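Local coordinates for protein oxalate--CoA ligase (Arabidopsis thaliana, PDB 5IE2) that belongs to the ANL superfamily of AMP-binding enzymes and binds adenosine-5'-triphosphate, at residues A[263-271]-A[296-304]. Sequence-based numbering, arbitrary orientation.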
ATOM      1  N   ILE A 263      -1.907   9.955  -5.774  1.00 17.74           N
ATOM      2  CA  ILE A 263      -0.954  10.831  -5.098  1.00 21.66           C
ATOM      3  C   ILE A 263       0.093  11.374  -6.080  1.00 21.29           C
ATOM      4  O   ILE A 263       0.422  12.587  -6.044  1.00 21.04           O
ATOM      5  CB  ILE A 263      -0.277  10.089  -3.905  1.00 17.31           C
ATOM      6  CG1 ILE A 263      -1.288   9.817  -2.793  1.00 22.25           C
ATOM      7  CG2 ILE A 263       0.933  10.881  -3.371  1.00 16.78           C
ATOM      8  CD1 ILE A 263      -1.875  11.107  -2.141  1.00 34.06           C
ATOM      9  N   HIS A 264       0.610  10.525  -6.975  1.00 17.98           N
ATOM     10  CA  HIS A 264       1.501  11.027  -8.022  1.00 17.15           C
ATOM     11  C   HIS A 264       0.817  12.174  -8.823  1.00 20.58           C
ATOM     12  O   HIS A 264       1.462  13.157  -9.178  1.00 19.84           O
ATOM     13  CB  HIS A 264       1.907   9.920  -9.007  1.00 18.61           C
ATOM     14  CG  HIS A 264       2.858   8.927  -8.424  1.00 17.72           C
ATOM     15  ND1 HIS A 264       4.053   9.302  -7.847  1.00 17.31           N
ATOM     16  CD2 HIS A 264       2.785   7.577  -8.305  1.00 17.23           C
ATOM     17  CE1 HIS A 264       4.696   8.217  -7.437  1.00 17.47           C
ATOM     18  NE2 HIS A 264       3.951   7.157  -7.708  1.00 16.69           N
ATOM     19  N   GLN A 265      -0.477  12.032  -9.108  1.00 18.59           N
ATOM     20  CA  GLN A 265      -1.196  13.106  -9.851  1.00 21.34           C
ATOM     21  C   GLN A 265      -1.245  14.403  -9.047  1.00 22.34           C
ATOM     22  O   GLN A 265      -1.085  15.503  -9.630  1.00 22.80           O
ATOM     23  CB  GLN A 265      -2.611  12.666 -10.216  1.00 21.62           C
ATOM     24  CG  GLN A 265      -2.619  11.634 -11.375  1.00 26.66           C
ATOM     25  CD  GLN A 265      -3.965  10.956 -11.526  1.00 28.73           C
ATOM     26  OE1 GLN A 265      -4.383  10.172 -10.651  1.00 30.24           O
ATOM     27  NE2 GLN A 265      -4.678  11.256 -12.643  1.00 25.93           N
ATOM     28  N   ILE A 266      -1.485  14.294  -7.749  1.00 22.01           N
ATOM     29  CA  ILE A 266      -1.438  15.521  -6.911  1.00 22.41           C
ATOM     30  C   ILE A 266      -0.048  16.195  -6.905  1.00 22.61           C
ATOM     31  O   ILE A 266       0.063  17.447  -6.971  1.00 20.26           O
ATOM     32  CB  ILE A 266      -1.882  15.193  -5.458  1.00 19.35           C
ATOM     33  CG1 ILE A 266      -3.351  14.796  -5.502  1.00 21.70           C
ATOM     34  CG2 ILE A 266      -1.618  16.381  -4.497  1.00 25.69           C
ATOM     35  CD1 ILE A 266      -3.925  14.269  -4.223  1.00 23.51           C
ATOM     36  N   ILE A 267       1.009  15.378  -6.838  1.00 20.32           N
ATOM     37  CA  ILE A 267       2.398  15.871  -6.874  1.00 18.93           C
ATOM     38  C   ILE A 267       2.682  16.535  -8.216  1.00 20.59           C
ATOM     39  O   ILE A 267       3.348  17.580  -8.291  1.00 20.98           O
ATOM     40  CB  ILE A 267       3.363  14.713  -6.630  1.00 17.57           C
ATOM     41  CG1 ILE A 267       3.229  14.250  -5.160  1.00 16.83           C
ATOM     42  CG2 ILE A 267       4.829  15.078  -6.999  1.00 16.33           C
ATOM     43  CD1 ILE A 267       3.964  12.853  -4.885  1.00 15.34           C
ATOM     44  N   LEU A 268       2.158  15.940  -9.292  1.00 20.44           N
ATOM     45  CA  LEU A 268       2.312  16.560 -10.636  1.00 20.09           C
ATOM     46  C   LEU A 268       1.563  17.884 -10.753  1.00 23.54           C
ATOM     47  O   LEU A 268       2.095  18.853 -11.321  1.00 25.30           O
ATOM     48  CB  LEU A 268       1.831  15.637 -11.735  1.00 20.24           C
ATOM     49  CG  LEU A 268       2.847  14.525 -12.048  1.00 21.79           C
ATOM     50  CD1 LEU A 268       2.178  13.517 -12.988  1.00 22.04           C
ATOM     51  CD2 LEU A 268       4.078  15.101 -12.707  1.00 21.74           C
ATOM     52  N   ASP A 269       0.354  17.928 -10.216  1.00 21.66           N
ATOM     53  CA  ASP A 269      -0.421  19.182 -10.206  1.00 24.08           C
ATOM     54  C   ASP A 269       0.376  20.289  -9.476  1.00 27.42           C
ATOM     55  O   ASP A 269       0.410  21.485  -9.912  1.00 28.43           O
ATOM     56  CB  ASP A 269      -1.768  19.026  -9.480  1.00 26.12           C
ATOM     57  CG  ASP A 269      -2.828  18.198 -10.267  1.00 45.13           C
ATOM     58  OD1 ASP A 269      -2.731  18.024 -11.515  1.00 44.92           O
ATOM     59  OD2 ASP A 269      -3.788  17.729  -9.592  1.00 43.86           O
ATOM     60  N   ARG A 270       0.942  19.922  -8.329  1.00 24.40           N
ATOM     61  CA  ARG A 270       1.721  20.880  -7.544  1.00 24.10           C
ATOM     62  C   ARG A 270       2.943  21.352  -8.351  1.00 26.33           C
ATOM     63  O   ARG A 270       3.354  22.551  -8.307  1.00 25.70           O
ATOM     64  CB  ARG A 270       2.119  20.258  -6.203  1.00 23.35           C
ATOM     65  CG  ARG A 270       3.167  21.030  -5.403  1.00 25.08           C
ATOM     66  CD  ARG A 270       2.564  22.268  -4.765  1.00 28.47           C
ATOM     67  NE  ARG A 270       3.549  22.999  -3.979  1.00 29.33           N
ATOM     68  CZ  ARG A 270       3.279  24.121  -3.312  1.00 29.94           C
ATOM     69  NH1 ARG A 270       2.058  24.625  -3.341  1.00 31.23           N
ATOM     70  NH2 ARG A 270       4.247  24.743  -2.646  1.00 29.02           N
ATOM     71  N   HIS A 271       3.541  20.428  -9.105  1.00 23.30           N
ATOM     72  CA  HIS A 271       4.681  20.804  -9.918  1.00 23.34           C
ATOM     73  C   HIS A 271       4.227  21.779 -10.997  1.00 27.98           C
ATOM     74  O   HIS A 271       5.003  22.668 -11.376  1.00 30.09           O
ATOM     75  CB  HIS A 271       5.358  19.574 -10.540  1.00 22.86           C
ATOM     76  CG  HIS A 271       6.378  19.893 -11.588  1.00 25.19           C
ATOM     77  ND1 HIS A 271       7.613  20.428 -11.290  1.00 27.16           N
ATOM     78  CD2 HIS A 271       6.360  19.715 -12.936  1.00 27.80           C
ATOM     79  CE1 HIS A 271       8.315  20.559 -12.406  1.00 27.53           C
ATOM     80  NE2 HIS A 271       7.573  20.150 -13.421  1.00 29.33           N
ATOM     81  N   ILE A 296       0.722   9.272 -17.192  1.00 21.61           N
ATOM     82  CA  ILE A 296       1.212   9.732 -15.894  1.00 20.95           C
ATOM     83  C   ILE A 296       2.677   9.337 -15.699  1.00 19.83           C
ATOM     84  O   ILE A 296       3.479  10.107 -15.152  1.00 19.35           O
ATOM     85  CB  ILE A 296       0.371   9.188 -14.725  1.00 22.87           C
ATOM     86  CG1 ILE A 296      -1.124   9.530 -14.926  1.00 22.85           C
ATOM     87  CG2 ILE A 296       0.937   9.701 -13.377  1.00 22.30           C
ATOM     88  CD1 ILE A 296      -1.351  11.106 -15.212  1.00 28.61           C
ATOM     89  N   LEU A 297       3.033   8.130 -16.139  1.00 20.04           N
ATOM     90  CA  LEU A 297       4.437   7.722 -16.069  1.00 20.23           C
ATOM     91  C   LEU A 297       5.325   8.752 -16.821  1.00 20.44           C
ATOM     92  O   LEU A 297       6.343   9.252 -16.260  1.00 21.66           O
ATOM     93  CB  LEU A 297       4.604   6.292 -16.655  1.00 20.43           C
ATOM     94  CG  LEU A 297       6.015   5.687 -16.559  1.00 22.24           C
ATOM     95  CD1 LEU A 297       5.909   4.133 -16.522  1.00 24.38           C
ATOM     96  CD2 LEU A 297       6.918   6.084 -17.716  1.00 23.22           C
ATOM     97  N   SER A 298       4.942   9.066 -18.070  1.00 20.86           N
ATOM     98  CA  SER A 298       5.665  10.063 -18.886  1.00 23.32           C
ATOM     99  C   SER A 298       5.778  11.373 -18.180  1.00 19.95           C
ATOM    100  O   SER A 298       6.853  12.013 -18.170  1.00 23.35           O
ATOM    101  CB  SER A 298       4.944  10.317 -20.227  1.00 28.97           C
ATOM    102  OG  SER A 298       5.069   9.158 -20.993  1.00 34.55           O
ATOM    103  N   ARG A 299       4.655  11.835 -17.663  1.00 18.29           N
ATOM    104  CA  ARG A 299       4.679  13.142 -16.987  1.00 23.95           C
ATOM    105  C   ARG A 299       5.617  13.156 -15.790  1.00 22.81           C
ATOM    106  O   ARG A 299       6.293  14.154 -15.552  1.00 21.33           O
ATOM    107  CB  ARG A 299       3.281  13.558 -16.538  1.00 26.18           C
ATOM    108  CG  ARG A 299       2.389  13.937 -17.711  1.00 26.13           C
ATOM    109  CD  ARG A 299       0.958  14.218 -17.287  1.00 28.17           C
ATOM    110  NE  ARG A 299       0.092  14.371 -18.497  1.00 28.23           N
ATOM    111  CZ  ARG A 299      -1.235  14.363 -18.470  1.00 24.74           C
ATOM    112  NH1 ARG A 299      -1.855  14.292 -17.305  1.00 24.38           N
ATOM    113  NH2 ARG A 299      -1.937  14.409 -19.604  1.00 24.14           N
ATOM    114  N   LEU A 300       5.658  12.049 -15.026  1.00 20.60           N
ATOM    115  CA  LEU A 300       6.550  11.996 -13.889  1.00 19.67           C
ATOM    116  C   LEU A 300       8.021  11.979 -14.306  1.00 21.52           C
ATOM    117  O   LEU A 300       8.845  12.645 -13.653  1.00 22.17           O
ATOM    118  CB  LEU A 300       6.236  10.743 -13.025  1.00 19.84           C
ATOM    119  CG  LEU A 300       4.988  10.723 -12.146  1.00 18.90           C
ATOM    120  CD1 LEU A 300       4.676   9.252 -11.652  1.00 19.53           C
ATOM    121  CD2 LEU A 300       5.156  11.665 -10.909  1.00 20.51           C
ATOM    122  N   GLU A 301       8.372  11.176 -15.326  1.00 19.75           N
ATOM    123  CA  GLU A 301       9.778  11.113 -15.751  1.00 20.35           C
ATOM    124  C   GLU A 301      10.172  12.499 -16.300  1.00 24.04           C
ATOM    125  O   GLU A 301      11.291  12.951 -16.065  1.00 25.91           O
ATOM    126  CB  GLU A 301      10.023  10.027 -16.809  1.00 21.42           C
ATOM    127  CG  GLU A 301       9.770   8.645 -16.204  1.00 23.24           C
ATOM    128  CD  GLU A 301      10.259   7.499 -17.059  1.00 25.01           C
ATOM    129  OE1 GLU A 301      10.399   7.687 -18.302  1.00 24.73           O
ATOM    130  OE2 GLU A 301      10.456   6.399 -16.467  1.00 22.11           O
ATOM    131  N   GLU A 302       9.249  13.182 -16.990  1.00 22.84           N
ATOM    132  CA  GLU A 302       9.601  14.505 -17.536  1.00 27.89           C
ATOM    133  C   GLU A 302       9.750  15.564 -16.450  1.00 26.27           C
ATOM    134  O   GLU A 302      10.630  16.439 -16.515  1.00 27.92           O
ATOM    135  CB  GLU A 302       8.539  14.965 -18.532  1.00 36.68           C
ATOM    136  CG  GLU A 302       8.882  16.302 -19.186  1.00 49.53           C
ATOM    137  CD  GLU A 302      10.133  16.187 -20.049  1.00 62.15           C
ATOM    138  OE1 GLU A 302      10.135  15.333 -20.968  1.00 67.21           O
ATOM    139  OE2 GLU A 302      11.124  16.917 -19.787  1.00 67.82           O
ATOM    140  N   ALA A 303       8.870  15.515 -15.461  1.00 23.85           N
ATOM    141  CA  ALA A 303       8.870  16.517 -14.397  1.00 23.75           C
ATOM    142  C   ALA A 303      10.084  16.353 -13.505  1.00 25.81           C
ATOM    143  O   ALA A 303      10.716  17.352 -13.153  1.00 26.13           O
ATOM    144  CB  ALA A 303       7.619  16.415 -13.564  1.00 22.26           C
ATOM    145  N   PHE A 304      10.403  15.112 -13.093  1.00 23.95           N
ATOM    146  CA  PHE A 304      11.410  14.934 -12.030  1.00 23.74           C
ATOM    147  C   PHE A 304      12.686  14.207 -12.414  1.00 23.72           C
ATOM    148  O   PHE A 304      13.598  14.083 -11.590  1.00 26.92           O
ATOM    149  CB  PHE A 304      10.745  14.214 -10.845  1.00 22.22           C
ATOM    150  CG  PHE A 304       9.477  14.888 -10.406  1.00 21.30           C
ATOM    151  CD1 PHE A 304       9.462  16.277 -10.126  1.00 19.88           C
ATOM    152  CD2 PHE A 304       8.283  14.189 -10.364  1.00 21.24           C
ATOM    153  CE1 PHE A 304       8.293  16.911  -9.738  1.00 19.97           C
ATOM    154  CE2 PHE A 304       7.102  14.786  -9.965  1.00 21.85           C
ATOM    155  CZ  PHE A 304       7.078  16.187  -9.675  1.00 21.96           C
TER
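L268 is the main knob of this helix pair, its isobutyl group pushed into a hollow walled by I296, R299, L300 and A303. The two methyls divide the hollow between them: CD1 lies 3.7 Å from R299 CB and also meets I296 CG2, while CD2 reaches A303 CB at 3.9 Å. In the other direction, the branched end of L300 fills the gap between L268 and H264, and its CD1 rests 3.7 Å from H264 CG, a CH-pi contact over one face of the imidazole. That ring is held in place by hydrogen bonds between ND1 and the Y257 hydroxyl and between NE2 and the R286 carbonyl. Segments 263-271 and 296-304, whose axes approach to 10.6 Å at 45°, lie on helices 261-273 and 294-304, the connections between successive parallel strands 256-259, 284-287 and 308-314 of a mixed sheet in the AMP-binding domain. Farther along, A303 CB makes a small bump under the face of H271, 3.6 Å from CD2. With chi1 at 169°, the H271 ring swings opposite its own backbone N and across to helix 294-304, where F304 turns an edge toward its face, planes at 68°. CE2 and CZ of F304 pack against I267 CG2, each 3.7 Å from that methyl, and CZ also meets H271 CB. At the opposite end, I296 CD1 touches the aliphatic CG of Q265, whose amide oxygen is hydrogen-bonded to Q438.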